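Local coordinates for putative uncharacterized protein (Chromobacterium violaceum, PDB 4RMM) that is of unproven function but has a hotdog fold and probably hydrolyses acyl-CoA thioesters, at residues L65-E71 with F93-Y97; Y17-V21 with S33-D37; R118-I124 with A138-L144; F8-R12 with M79-S84. All coordinates share one frame; numbering follows the deposited sequence.

How the contacts relate
Along the chain, contact 2 is nested inside the loop closed by contact 4, contacts 1 and 4 interleave, and contact 3 comes last. Contacts 1 and 4 use the start and the end of the same helix, 67-80, with centres about 23 Å apart. Contacts 1 and 3 meet on neighbouring strands of the antiparallel sheet, 89-97 and 136-143, centres about 14 Å apart. Contacts 2 and 4 touch through Tyr17, Ile20, Phe8, Leu11 and Trp80, their centres about 12 Å apart, where the N-terminal helices pack. Contacts 1 and 3 build the hotdog core of helix and sheet; contacts 2 and 4 join the N-terminal helices to it, while contact 1 also reaches the second subunit.

Contact 1: L65-E71 with F93-Y97; sequences LIGGFME and FSLDY
Leu95 reaches from its strand to the helix and lays one methyl on the bare backbone of Gly67, Leu95 CD2 being 3.6 Å from Gly67 CA. With its other methyl it meets the end of Met70: Leu95 CD1 lies 3.8 Å from Met70 CE, the bent selenomethionine chain crossing the leucine at about a right angle. Two residues earlier in the strand, Phe93 is the broader bump. With CG anti to the backbone N (chi1 167°) its ring is set against the first turn of the helix, so that Glu71 CB lies over one face, toward the rim, in a CH-pi contact, 4.0 Å from the Phe93 ring centroid, while Met70 CB sits near the ring plane, 3.9 Å from Phe93 CZ. This is the hotdog arrangement, the N-terminal end of the central helix lying on strand 89-97, which pairs antiparallel with a strand of the second subunit and carries the sheet across the dimer. At the far end Tyr97 slides past Ile66 in the opposite direction, Ile66 CG1 settling 3.6 Å from Tyr97 CE1. The Tyr97 hydroxyl accepts a nearly straight bond from Ile66 N, 2.9 Å to OH at 170°, with the donor in the ring plane. That hydroxyl is also hydrogen-bonded to Glu71 OE2 of the second subunit, whose Glu71 OE1 takes the N-H of Gly67.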
loop_
_atom_site.group_PDB
_atom_site.type_symbol
_atom_site.label_atom_id
_atom_site.label_comp_id
_atom_site.label_asym_id
_atom_site.label_seq_id
_atom_site.Cartn_x
_atom_site.Cartn_y
_atom_site.Cartn_z
ATOM N N LEU A 65 -2.350 -1.075 8.643
ATOM C CA LEU A 65 -2.310 -0.994 7.188
ATOM C C LEU A 65 -1.189 -1.844 6.625
ATOM O O LEU A 65 -0.071 -1.817 7.136
ATOM C CB LEU A 65 -2.116 0.459 6.724
ATOM C CG LEU A 65 -3.116 1.508 7.208
ATOM C CD1 LEU A 65 -2.906 2.797 6.418
ATOM C CD2 LEU A 65 -4.543 1.004 7.034
ATOM N N ILE A 66 -1.493 -2.585 5.562
ATOM C CA ILE A 66 -0.526 -3.456 4.903
ATOM C C ILE A 66 -0.650 -3.428 3.382
ATOM O O ILE A 66 -0.028 -4.225 2.687
ATOM C CB ILE A 66 -0.674 -4.937 5.366
ATOM C CG1 ILE A 66 -2.114 -5.401 5.181
ATOM C CG2 ILE A 66 -0.244 -5.075 6.839
ATOM C CD1 ILE A 66 -2.361 -6.834 5.635
ATOM N N GLY A 67 -1.443 -2.493 2.871
ATOM C CA GLY A 67 -1.629 -2.387 1.434
ATOM C C GLY A 67 -0.342 -2.318 0.655
ATOM O O GLY A 67 -0.193 -2.991 -0.362
ATOM N N GLY A 68 0.587 -1.497 1.131
ATOM C CA GLY A 68 1.875 -1.373 0.461
ATOM C C GLY A 68 2.632 -2.689 0.421
ATOM O O GLY A 68 3.211 -3.049 -0.592
ATOM N N PHE A 69 2.623 -3.413 1.533
ATOM C CA PHE A 69 3.306 -4.706 1.650
ATOM C C PHE A 69 2.740 -5.719 0.672
ATOM O O PHE A 69 3.469 -6.312 -0.107
ATOM C CB PHE A 69 3.145 -5.227 3.080
ATOM C CG PHE A 69 3.449 -6.687 3.239
ATOM C CD1 PHE A 69 4.744 -7.168 3.066
ATOM C CD2 PHE A 69 2.438 -7.582 3.593
ATOM C CE1 PHE A 69 5.038 -8.525 3.248
ATOM C CE2 PHE A 69 2.714 -8.937 3.780
ATOM C CZ PHE A 69 4.023 -9.413 3.607
HETATM N N MSE A 70 1.425 -5.900 0.745
HETATM C CA MSE A 70 0.675 -6.823 -0.102
HETATM C C MSE A 70 0.901 -6.519 -1.585
HETATM O O MSE A 70 1.218 -7.401 -2.383
HETATM C CB MSE A 70 -0.802 -6.698 0.256
HETATM C CG MSE A 70 -1.095 -7.040 1.707
HETATM SE SE MSE A 70 -0.799 -8.937 2.065
HETATM C CE MSE A 70 -2.610 -9.523 1.715
ATOM N N GLU A 71 0.721 -5.258 -1.952
ATOM C CA GLU A 71 0.932 -4.836 -3.333
ATOM C C GLU A 71 2.355 -5.136 -3.850
ATOM O O GLU A 71 2.512 -5.649 -4.947
ATOM C CB GLU A 71 0.615 -3.338 -3.454
ATOM C CG GLU A 71 0.819 -2.775 -4.836
ATOM C CD GLU A 71 0.403 -1.305 -4.932
ATOM O OE1 GLU A 71 0.949 -0.471 -4.199
ATOM O OE2 GLU A 71 -0.479 -0.999 -5.744
ATOM N N PHE A 93 -5.515 -3.050 -7.883
ATOM C CA PHE A 93 -5.196 -3.780 -6.663
ATOM C C PHE A 93 -6.308 -3.615 -5.646
ATOM O O PHE A 93 -6.698 -2.486 -5.342
ATOM C CB PHE A 93 -3.902 -3.222 -6.082
ATOM C CG PHE A 93 -3.624 -3.663 -4.690
ATOM C CD1 PHE A 93 -2.983 -4.900 -4.439
ATOM C CD2 PHE A 93 -3.940 -2.845 -3.624
ATOM C CE1 PHE A 93 -2.667 -5.280 -3.140
ATOM C CE2 PHE A 93 -3.622 -3.222 -2.313
ATOM C CZ PHE A 93 -2.985 -4.439 -2.069
ATOM N N SER A 94 -6.814 -4.727 -5.116
ATOM C CA SER A 94 -7.873 -4.689 -4.097
ATOM C C SER A 94 -7.458 -5.508 -2.872
ATOM O O SER A 94 -6.776 -6.514 -2.988
ATOM C CB SER A 94 -9.205 -5.204 -4.664
ATOM O OG SER A 94 -9.027 -6.401 -5.392
ATOM N N LEU A 95 -7.884 -5.058 -1.703
ATOM C CA LEU A 95 -7.542 -5.672 -0.434
ATOM C C LEU A 95 -8.702 -5.659 0.571
ATOM O O LEU A 95 -9.362 -4.634 0.737
ATOM C CB LEU A 95 -6.349 -4.909 0.167
ATOM C CG LEU A 95 -5.744 -5.265 1.532
ATOM C CD1 LEU A 95 -5.143 -6.658 1.510
ATOM C CD2 LEU A 95 -4.653 -4.265 1.852
ATOM N N ASP A 96 -8.930 -6.802 1.230
ATOM C CA ASP A 96 -9.943 -6.931 2.272
ATOM C C ASP A 96 -9.265 -7.307 3.574
ATOM O O ASP A 96 -8.468 -8.229 3.618
ATOM C CB ASP A 96 -10.983 -8.012 1.940
ATOM C CG ASP A 96 -11.961 -7.571 0.881
ATOM O OD1 ASP A 96 -11.736 -7.881 -0.306
ATOM O OD2 ASP A 96 -12.951 -6.898 1.238
ATOM N N TYR A 97 -9.581 -6.586 4.635
ATOM C CA TYR A 97 -9.024 -6.848 5.950
ATOM C C TYR A 97 -10.122 -7.666 6.580
ATOM O O TYR A 97 -11.239 -7.180 6.770
ATOM C CB TYR A 97 -8.793 -5.539 6.707
ATOM C CG TYR A 97 -7.602 -4.751 6.188
ATOM C CD1 TYR A 97 -6.374 -4.789 6.858
ATOM C CD2 TYR A 97 -7.694 -3.977 5.022
ATOM C CE1 TYR A 97 -5.273 -4.082 6.386
ATOM C CE2 TYR A 97 -6.593 -3.258 4.541
ATOM C CZ TYR A 97 -5.385 -3.318 5.233
ATOM O OH TYR A 97 -4.277 -2.619 4.794
#

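Contact 2: Y17-V21 with S33-D37; sequences YAEIV and SMAED
At one edge of the hotdog sheet, the short N-terminal helix 17-20 lies against strand 33-35, outermost within the chain, and Tyr17 and Met34 make most of the contact. The strand is held in the sheet by backbone hydrogen bonds of Ser33 with Glu45 and of Ala35 with Arg43. The selenomethionine chain of Met34 leaves the strand fully extended and turns only at its last torsion (chi3 96°), which brings CE between the helix side chains. There Met34 CE meets Tyr17 CD1 at 3.6 Å. The approach of Met34 CE to Ile20 CG2, modelled at 3.3 Å, is tighter than carbons normally allow and should be treated as doubtful. Just after Ile20, Val21 CG1 touches Met34 SE at 3.9 Å. Behind the selenomethionine lie Ile76 and Trp80 of the central helix, so its chain bridges the N-terminal helix and the core. Tyr17, whose ring also meets that of Trp80, crosses Met34 at about a right angle and runs out along the strand backbone. Tyr17 CB lies 3.1 Å from Met34 O, and one face of the Tyr17 ring covers Ala35 CA, which stands over the ring centre, 3.8 Å from the centroid and 13° off the normal, in a CH-pi contact. Beyond that, Tyr17 OH ends 3.8 Å from Glu36 CB.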
loop_
_atom_site.group_PDB
_atom_site.type_symbol
_atom_site.label_atom_id
_atom_site.label_comp_id
_atom_site.label_asym_id
_atom_site.label_seq_id
_atom_site.Cartn_x
_atom_site.Cartn_y
_atom_site.Cartn_z
ATOM N N TYR A 17 17.840 -13.112 -1.012
ATOM C CA TYR A 17 16.644 -12.515 -0.421
ATOM C C TYR A 17 16.947 -11.261 0.395
ATOM O O TYR A 17 16.361 -10.204 0.174
ATOM C CB TYR A 17 15.938 -13.532 0.482
ATOM C CG TYR A 17 15.642 -14.866 -0.172
ATOM C CD1 TYR A 17 14.979 -14.934 -1.393
ATOM C CD2 TYR A 17 16.002 -16.062 0.449
ATOM C CE1 TYR A 17 14.676 -16.158 -1.981
ATOM C CE2 TYR A 17 15.702 -17.291 -0.131
ATOM C CZ TYR A 17 15.041 -17.331 -1.344
ATOM O OH TYR A 17 14.733 -18.542 -1.921
ATOM N N ALA A 18 17.871 -11.394 1.340
ATOM C CA ALA A 18 18.262 -10.306 2.229
ATOM C C ALA A 18 18.519 -8.949 1.570
ATOM O O ALA A 18 18.017 -7.926 2.036
ATOM C CB ALA A 18 19.487 -10.727 3.040
ATOM N N GLU A 19 19.298 -8.929 0.494
ATOM C CA GLU A 19 19.604 -7.663 -0.160
ATOM C C GLU A 19 18.758 -7.328 -1.379
ATOM O O GLU A 19 18.691 -6.166 -1.784
ATOM C CB GLU A 19 21.086 -7.603 -0.530
ATOM C CG GLU A 19 22.006 -7.587 0.678
ATOM C CD GLU A 19 23.439 -7.278 0.310
ATOM O OE1 GLU A 19 24.010 -8.009 -0.527
ATOM O OE2 GLU A 19 23.996 -6.302 0.859
ATOM N N ILE A 20 18.114 -8.330 -1.966
ATOM C CA ILE A 20 17.276 -8.084 -3.133
ATOM C C ILE A 20 16.200 -7.078 -2.732
ATOM O O ILE A 20 15.717 -6.300 -3.553
ATOM C CB ILE A 20 16.608 -9.387 -3.638
ATOM C CG1 ILE A 20 15.840 -9.117 -4.931
ATOM C CG2 ILE A 20 15.664 -9.936 -2.584
ATOM C CD1 ILE A 20 15.236 -10.353 -5.546
ATOM N N VAL A 21 15.853 -7.096 -1.450
ATOM C CA VAL A 21 14.844 -6.205 -0.897
ATOM C C VAL A 21 15.499 -5.032 -0.184
ATOM O O VAL A 21 14.845 -4.032 0.118
ATOM C CB VAL A 21 13.963 -6.952 0.104
ATOM C CG1 VAL A 21 13.191 -8.033 -0.610
ATOM C CG2 VAL A 21 14.822 -7.577 1.183
ATOM N N SER A 33 10.690 -10.176 5.552
ATOM C CA SER A 33 11.659 -11.222 5.440
ATOM C C SER A 33 11.151 -11.888 4.181
ATOM O O SER A 33 10.022 -11.632 3.757
ATOM C CB SER A 33 11.550 -12.151 6.644
ATOM O OG SER A 33 12.447 -13.233 6.525
HETATM N N MSE A 34 11.967 -12.734 3.576
HETATM C CA MSE A 34 11.541 -13.379 2.352
HETATM C C MSE A 34 12.338 -14.643 2.051
HETATM O O MSE A 34 13.562 -14.669 2.192
HETATM C CB MSE A 34 11.673 -12.376 1.209
HETATM C CG MSE A 34 11.173 -12.845 -0.131
HETATM SE SE MSE A 34 11.419 -11.442 -1.434
HETATM C CE MSE A 34 13.096 -12.004 -2.169
ATOM N N ALA A 35 11.629 -15.690 1.636
ATOM C CA ALA A 35 12.247 -16.968 1.304
ATOM C C ALA A 35 11.267 -17.860 0.549
ATOM O O ALA A 35 10.196 -17.414 0.144
ATOM C CB ALA A 35 12.716 -17.668 2.572
ATOM N N GLU A 36 11.636 -19.125 0.375
ATOM C CA GLU A 36 10.797 -20.080 -0.341
ATOM C C GLU A 36 10.415 -21.308 0.487
ATOM O O GLU A 36 11.166 -21.752 1.357
ATOM C CB GLU A 36 11.500 -20.520 -1.629
ATOM C CG GLU A 36 10.754 -21.581 -2.419
ATOM C CD GLU A 36 10.590 -21.210 -3.876
ATOM O OE1 GLU A 36 11.592 -20.804 -4.502
ATOM O OE2 GLU A 36 9.460 -21.332 -4.393
ATOM N N ASP A 37 9.236 -21.850 0.192
ATOM C CA ASP A 37 8.703 -23.017 0.881
ATOM C C ASP A 37 8.875 -24.262 -0.003
ATOM O O ASP A 37 9.501 -24.199 -1.061
ATOM C CB ASP A 37 7.219 -22.802 1.172
ATOM C CG ASP A 37 6.387 -22.868 -0.080
ATOM O OD1 ASP A 37 6.989 -23.141 -1.131
ATOM O OD2 ASP A 37 5.157 -22.662 -0.026
#

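Contact 3: R118-I124 with A138-L144; sequences RVAHVLI and ARAHFLL
His121 and His141 extend side by side on one face of an antiparallel hairpin, pointing the same way, and His121 can be followed outward. His121 CB lies 3.8 Å from His141 CD2, and His121 CG closes to 3.3 Å from His141 CD2. With CG anti to the backbone N (chi1 -169°), the His121 ring turns a face to the edge of His141, whose NE2 stands over the ring centre. Around the ring, His121 CD2 comes to 3.6 Å from Ala140 O, and His121 CE1 lies 3.0 Å from His141 NE2. At the tip, His121 NE2 has Arg139 CB near the ring plane. The pair is T-shaped, with planes 65° apart, and His141 ND1 is held by Asp92. Hydrogen-bonded pairs Ala120-Phe142, Val122-Ala140 and Ile124-Ala138 zip the backbones together. At the open end, Arg118 NE bonds Leu144 O at 2.7 Å, in the guanidinium plane. On the sheet face away from the histidines, Val122 and Ile124 pack on Ala74 and Phe142 on Leu78, so this face covers the central helix 67-80, while strands 106-115 and 89-97 flank the hairpin.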
loop_
_atom_site.group_PDB
_atom_site.type_symbol
_atom_site.label_atom_id
_atom_site.label_comp_id
_atom_site.label_asym_id
_atom_site.label_seq_id
_atom_site.Cartn_x
_atom_site.Cartn_y
_atom_site.Cartn_z
ATOM N N ARG A 118 -0.581 -11.303 -22.020
ATOM C CA ARG A 118 -0.207 -9.948 -21.640
ATOM C C ARG A 118 -0.637 -9.518 -20.264
ATOM O O ARG A 118 -0.180 -8.496 -19.765
ATOM C CB ARG A 118 -0.840 -8.984 -22.683
ATOM C CG ARG A 118 -0.410 -9.206 -24.132
ATOM C CD ARG A 118 1.077 -9.004 -24.311
ATOM N NE ARG A 118 1.539 -7.747 -23.734
ATOM C CZ ARG A 118 1.553 -6.579 -24.371
ATOM N NH1 ARG A 118 1.137 -6.487 -25.620
ATOM N NH2 ARG A 118 1.994 -5.499 -23.750
ATOM N N VAL A 119 -1.480 -10.330 -19.639
ATOM C CA VAL A 119 -2.034 -10.001 -18.336
ATOM C C VAL A 119 -1.904 -11.133 -17.345
ATOM O O VAL A 119 -2.249 -12.267 -17.646
ATOM C CB VAL A 119 -3.539 -9.732 -18.468
ATOM C CG1 VAL A 119 -4.038 -8.996 -17.254
ATOM C CG2 VAL A 119 -3.829 -8.977 -19.749
ATOM N N ALA A 120 -1.442 -10.813 -16.144
ATOM C CA ALA A 120 -1.294 -11.801 -15.092
ATOM C C ALA A 120 -2.178 -11.359 -13.936
ATOM O O ALA A 120 -2.229 -10.175 -13.610
ATOM C CB ALA A 120 0.167 -11.878 -14.645
ATOM N N HIS A 121 -2.891 -12.318 -13.342
ATOM C CA HIS A 121 -3.786 -12.070 -12.217
ATOM C C HIS A 121 -3.186 -12.763 -11.007
ATOM O O HIS A 121 -2.966 -13.969 -11.019
ATOM C CB HIS A 121 -5.183 -12.622 -12.520
ATOM C CG HIS A 121 -6.231 -12.198 -11.538
ATOM N ND1 HIS A 121 -7.581 -12.309 -11.798
ATOM C CD2 HIS A 121 -6.132 -11.668 -10.296
ATOM C CE1 HIS A 121 -8.266 -11.866 -10.759
ATOM N NE2 HIS A 121 -7.411 -11.470 -9.833
ATOM N N VAL A 122 -2.917 -11.983 -9.966
ATOM C CA VAL A 122 -2.288 -12.467 -8.744
ATOM C C VAL A 122 -3.207 -12.427 -7.517
ATOM O O VAL A 122 -3.967 -11.478 -7.337
ATOM C CB VAL A 122 -1.030 -11.606 -8.423
ATOM C CG1 VAL A 122 -0.329 -12.099 -7.162
ATOM C CG2 VAL A 122 -0.082 -11.621 -9.601
ATOM N N LEU A 123 -3.125 -13.463 -6.680
ATOM C CA LEU A 123 -3.897 -13.538 -5.434
ATOM C C LEU A 123 -2.875 -13.627 -4.310
ATOM O O LEU A 123 -1.938 -14.424 -4.370
ATOM C CB LEU A 123 -4.815 -14.764 -5.418
ATOM C CG LEU A 123 -5.407 -15.264 -4.080
ATOM C CD1 LEU A 123 -6.539 -14.360 -3.586
ATOM C CD2 LEU A 123 -5.932 -16.687 -4.283
ATOM N N ILE A 124 -3.038 -12.774 -3.309
ATOM C CA ILE A 124 -2.150 -12.713 -2.161
ATOM C C ILE A 124 -2.977 -12.993 -0.910
ATOM O O ILE A 124 -4.043 -12.408 -0.707
ATOM C CB ILE A 124 -1.522 -11.311 -1.997
ATOM C CG1 ILE A 124 -0.989 -10.811 -3.342
ATOM C CG2 ILE A 124 -0.383 -11.348 -0.970
ATOM C CD1 ILE A 124 -2.055 -10.184 -4.220
ATOM N N ALA A 138 -5.653 -10.269 -0.829
ATOM C CA ALA A 138 -5.597 -9.234 -1.852
ATOM C C ALA A 138 -5.604 -9.853 -3.231
ATOM O O ALA A 138 -5.445 -11.068 -3.382
ATOM C CB ALA A 138 -4.351 -8.380 -1.679
ATOM N N ARG A 139 -5.794 -9.002 -4.230
ATOM C CA ARG A 139 -5.803 -9.399 -5.627
ATOM C C ARG A 139 -5.267 -8.241 -6.475
ATOM O O ARG A 139 -5.575 -7.074 -6.225
ATOM C CB ARG A 139 -7.221 -9.792 -6.060
ATOM C CG ARG A 139 -7.749 -10.989 -5.258
ATOM C CD ARG A 139 -8.905 -11.726 -5.926
ATOM N NE ARG A 139 -9.474 -12.761 -5.055
ATOM C CZ ARG A 139 -10.105 -12.507 -3.911
ATOM N NH1 ARG A 139 -10.248 -11.255 -3.497
ATOM N NH2 ARG A 139 -10.598 -13.499 -3.178
ATOM N N ALA A 140 -4.446 -8.582 -7.458
ATOM C CA ALA A 140 -3.834 -7.595 -8.331
ATOM C C ALA A 140 -3.725 -8.073 -9.778
ATOM O O ALA A 140 -3.534 -9.261 -10.030
ATOM C CB ALA A 140 -2.457 -7.250 -7.794
ATOM N N HIS A 141 -3.860 -7.139 -10.717
ATOM C CA HIS A 141 -3.759 -7.427 -12.141
ATOM C C HIS A 141 -2.570 -6.669 -12.675
ATOM O O HIS A 141 -2.397 -5.487 -12.380
ATOM C CB HIS A 141 -5.008 -6.966 -12.904
ATOM C CG HIS A 141 -6.246 -7.727 -12.555
ATOM N ND1 HIS A 141 -7.415 -7.111 -12.158
ATOM C CD2 HIS A 141 -6.501 -9.057 -12.539
ATOM C CE1 HIS A 141 -8.332 -8.027 -11.912
ATOM N NE2 HIS A 141 -7.802 -9.218 -12.136
ATOM N N PHE A 142 -1.749 -7.349 -13.466
ATOM C CA PHE A 142 -0.584 -6.719 -14.046
ATOM C C PHE A 142 -0.576 -6.889 -15.544
ATOM O O PHE A 142 -1.103 -7.862 -16.084
ATOM C CB PHE A 142 0.707 -7.308 -13.485
ATOM C CG PHE A 142 0.938 -7.012 -12.031
ATOM C CD1 PHE A 142 0.260 -7.727 -11.044
ATOM C CD2 PHE A 142 1.858 -6.036 -11.645
ATOM C CE1 PHE A 142 0.492 -7.483 -9.695
ATOM C CE2 PHE A 142 2.104 -5.777 -10.295
ATOM C CZ PHE A 142 1.417 -6.507 -9.318
ATOM N N LEU A 143 0.036 -5.927 -16.214
ATOM C CA LEU A 143 0.149 -5.964 -17.655
ATOM C C LEU A 143 1.601 -6.318 -17.935
ATOM O O LEU A 143 2.507 -5.668 -17.429
ATOM C CB LEU A 143 -0.186 -4.593 -18.234
ATOM C CG LEU A 143 -0.215 -4.554 -19.754
ATOM C CD1 LEU A 143 -1.438 -5.306 -20.255
ATOM C CD2 LEU A 143 -0.231 -3.111 -20.215
ATOM N N LEU A 144 1.826 -7.345 -18.738
ATOM C CA LEU A 144 3.183 -7.769 -19.029
ATOM C C LEU A 144 3.602 -7.574 -20.459
ATOM O O LEU A 144 2.778 -7.434 -21.351
ATOM C CB LEU A 144 3.334 -9.241 -18.698
ATOM C CG LEU A 144 2.779 -9.629 -17.337
ATOM C CD1 LEU A 144 2.408 -11.088 -17.365
ATOM C CD2 LEU A 144 3.793 -9.318 -16.259
#

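Contact 4: F8-R12 with M79-S84; sequences FADLR and MWNRES
Arg12 lies across the indole of Trp80, the two side chains sliding past each other in opposite directions. Arg12 CG stands over the six-membered ring of Trp80, 3.9 Å from the centroid and only 4° off the normal, a CH-pi contact. Past CG the chain is extended and then bends at chi3 (-44°), carrying the guanidinium off the indole to the chain leaving the central helix. There Arg12 NH2 gives a weak bond to Arg82 O, 2.6 Å with a poor angle of 128°. The carbonyls of Met79 and Trp80 lie above the guanidinium plane, where their partial negative charge would probably suit it, although Arg12 NE is buried without a partner. Ser84 closes the edge, Ser84 CB being 3.3 Å from Arg12 NH2 and 3.8 Å from Ala9 CB.

One turn back along the helix, Phe8 turns one face to the selenium of Met79, SE 4.6 Å from the ring centroid, a Met-aromatic contact, while Met79 CG reaches Phe8 CZ at 3.8 Å. An ordinary helix bond joins Arg12 N to Phe8 O, 2.7 Å, placing both residues on the same side of the helix. In the next shell Met79 rests on Ala87 and Pro88, and Asn81 ND2 bonds Glu41 OE1. Helix 6-13 thus covers the C-terminal end of helix 67-80, and helix 17-20 packs beside both, its Ile20 touching Phe8, Leu11 and Trp80.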
loop_
_atom_site.group_PDB
_atom_site.type_symbol
_atom_site.label_atom_id
_atom_site.label_comp_id
_atom_site.label_asym_id
_atom_site.label_seq_id
_atom_site.Cartn_x
_atom_site.Cartn_y
_atom_site.Cartn_z
ATOM N N PHE A 8 18.589 -7.798 -10.713
ATOM C CA PHE A 8 17.495 -8.635 -10.238
ATOM C C PHE A 8 17.673 -10.083 -10.669
ATOM O O PHE A 8 17.727 -10.982 -9.832
ATOM C CB PHE A 8 16.147 -8.132 -10.753
ATOM C CG PHE A 8 14.980 -8.929 -10.243
ATOM C CD1 PHE A 8 14.608 -8.860 -8.906
ATOM C CD2 PHE A 8 14.290 -9.794 -11.083
ATOM C CE1 PHE A 8 13.568 -9.643 -8.413
ATOM C CE2 PHE A 8 13.250 -10.581 -10.598
ATOM C CZ PHE A 8 12.890 -10.505 -9.261
ATOM N N ALA A 9 17.745 -10.302 -11.979
ATOM C CA ALA A 9 17.922 -11.643 -12.526
ATOM C C ALA A 9 19.138 -12.280 -11.868
ATOM O O ALA A 9 19.193 -13.493 -11.659
ATOM C CB ALA A 9 18.118 -11.568 -14.032
ATOM N N ASP A 10 20.109 -11.433 -11.545
ATOM C CA ASP A 10 21.343 -11.856 -10.902
ATOM C C ASP A 10 21.114 -12.220 -9.436
ATOM O O ASP A 10 21.708 -13.169 -8.923
ATOM C CB ASP A 10 22.380 -10.735 -11.013
ATOM C CG ASP A 10 23.522 -10.895 -10.033
ATOM O OD1 ASP A 10 24.182 -11.955 -10.045
ATOM O OD2 ASP A 10 23.757 -9.953 -9.247
ATOM N N LEU A 11 20.252 -11.462 -8.764
ATOM C CA LEU A 11 19.954 -11.717 -7.361
ATOM C C LEU A 11 18.929 -12.830 -7.175
ATOM O O LEU A 11 18.857 -13.435 -6.109
ATOM C CB LEU A 11 19.468 -10.437 -6.674
ATOM C CG LEU A 11 20.559 -9.575 -6.029
ATOM C CD1 LEU A 11 21.591 -9.171 -7.065
ATOM C CD2 LEU A 11 19.934 -8.347 -5.393
ATOM N N ARG A 12 18.136 -13.102 -8.206
ATOM C CA ARG A 12 17.151 -14.172 -8.116
ATOM C C ARG A 12 17.909 -15.489 -8.105
ATOM O O ARG A 12 17.827 -16.266 -7.155
ATOM C CB ARG A 12 16.213 -14.166 -9.321
ATOM C CG ARG A 12 15.184 -15.285 -9.277
ATOM C CD ARG A 12 14.674 -15.625 -10.658
ATOM N NE ARG A 12 14.393 -14.422 -11.431
ATOM C CZ ARG A 12 13.728 -14.409 -12.580
ATOM N NH1 ARG A 12 13.265 -15.542 -13.096
ATOM N NH2 ARG A 12 13.529 -13.262 -13.213
HETATM N N MSE A 79 7.710 -10.922 -10.772
HETATM C CA MSE A 79 9.006 -10.836 -11.417
HETATM C C MSE A 79 9.982 -11.897 -10.934
HETATM O O MSE A 79 11.042 -12.091 -11.523
HETATM C CB MSE A 79 9.596 -9.423 -11.284
HETATM C CG MSE A 79 9.535 -8.771 -9.927
HETATM SE SE MSE A 79 10.227 -6.943 -10.044
HETATM C CE MSE A 79 8.718 -6.090 -10.861
ATOM N N TRP A 80 9.613 -12.598 -9.869
ATOM C CA TRP A 80 10.453 -13.667 -9.348
ATOM C C TRP A 80 10.089 -14.916 -10.140
ATOM O O TRP A 80 10.929 -15.774 -10.402
ATOM C CB TRP A 80 10.178 -13.884 -7.860
ATOM C CG TRP A 80 11.035 -14.940 -7.242
ATOM C CD1 TRP A 80 10.813 -16.291 -7.246
ATOM C CD2 TRP A 80 12.267 -14.741 -6.546
ATOM N NE1 TRP A 80 11.831 -16.941 -6.594
ATOM C CE2 TRP A 80 12.743 -16.009 -6.150
ATOM C CE3 TRP A 80 13.025 -13.607 -6.212
ATOM C CZ2 TRP A 80 13.935 -16.184 -5.443
ATOM C CZ3 TRP A 80 14.216 -13.777 -5.508
ATOM C CH2 TRP A 80 14.656 -15.056 -5.131
ATOM N N ASN A 81 8.824 -14.991 -10.535
ATOM C CA ASN A 81 8.316 -16.114 -11.302
ATOM C C ASN A 81 8.340 -15.852 -12.806
ATOM O O ASN A 81 7.864 -16.677 -13.585
ATOM C CB ASN A 81 6.885 -16.433 -10.865
ATOM C CG ASN A 81 6.818 -17.058 -9.480
ATOM O OD1 ASN A 81 7.225 -16.458 -8.481
ATOM N ND2 ASN A 81 6.295 -18.274 -9.417
ATOM N N ARG A 82 8.885 -14.711 -13.220
ATOM C CA ARG A 82 8.941 -14.389 -14.644
ATOM C C ARG A 82 10.290 -13.916 -15.150
ATOM O O ARG A 82 11.263 -13.821 -14.401
ATOM C CB ARG A 82 7.895 -13.330 -15.012
ATOM C CG ARG A 82 6.475 -13.856 -15.107
ATOM C CD ARG A 82 5.548 -12.875 -15.825
ATOM N NE ARG A 82 5.801 -12.788 -17.266
ATOM C CZ ARG A 82 6.696 -11.986 -17.837
ATOM N NH1 ARG A 82 7.446 -11.180 -17.095
ATOM N NH2 ARG A 82 6.839 -11.988 -19.158
ATOM N N GLU A 83 10.327 -13.627 -16.445
ATOM C CA GLU A 83 11.528 -13.146 -17.107
ATOM C C GLU A 83 11.780 -11.720 -16.628
ATOM O O GLU A 83 10.936 -10.835 -16.789
ATOM C CB GLU A 83 11.335 -13.207 -18.627
ATOM C CG GLU A 83 11.170 -14.635 -19.174
ATOM C CD GLU A 83 9.948 -15.355 -18.617
ATOM O OE1 GLU A 83 8.812 -14.931 -18.925
ATOM O OE2 GLU A 83 10.127 -16.344 -17.869
ATOM N N SER A 84 12.942 -11.521 -16.013
ATOM C CA SER A 84 13.345 -10.227 -15.466
ATOM C C SER A 84 13.701 -9.223 -16.563
ATOM O O SER A 84 14.787 -8.647 -16.554
ATOM C CB SER A 84 14.545 -10.425 -14.527
ATOM O OG SER A 84 14.971 -9.203 -13.950
#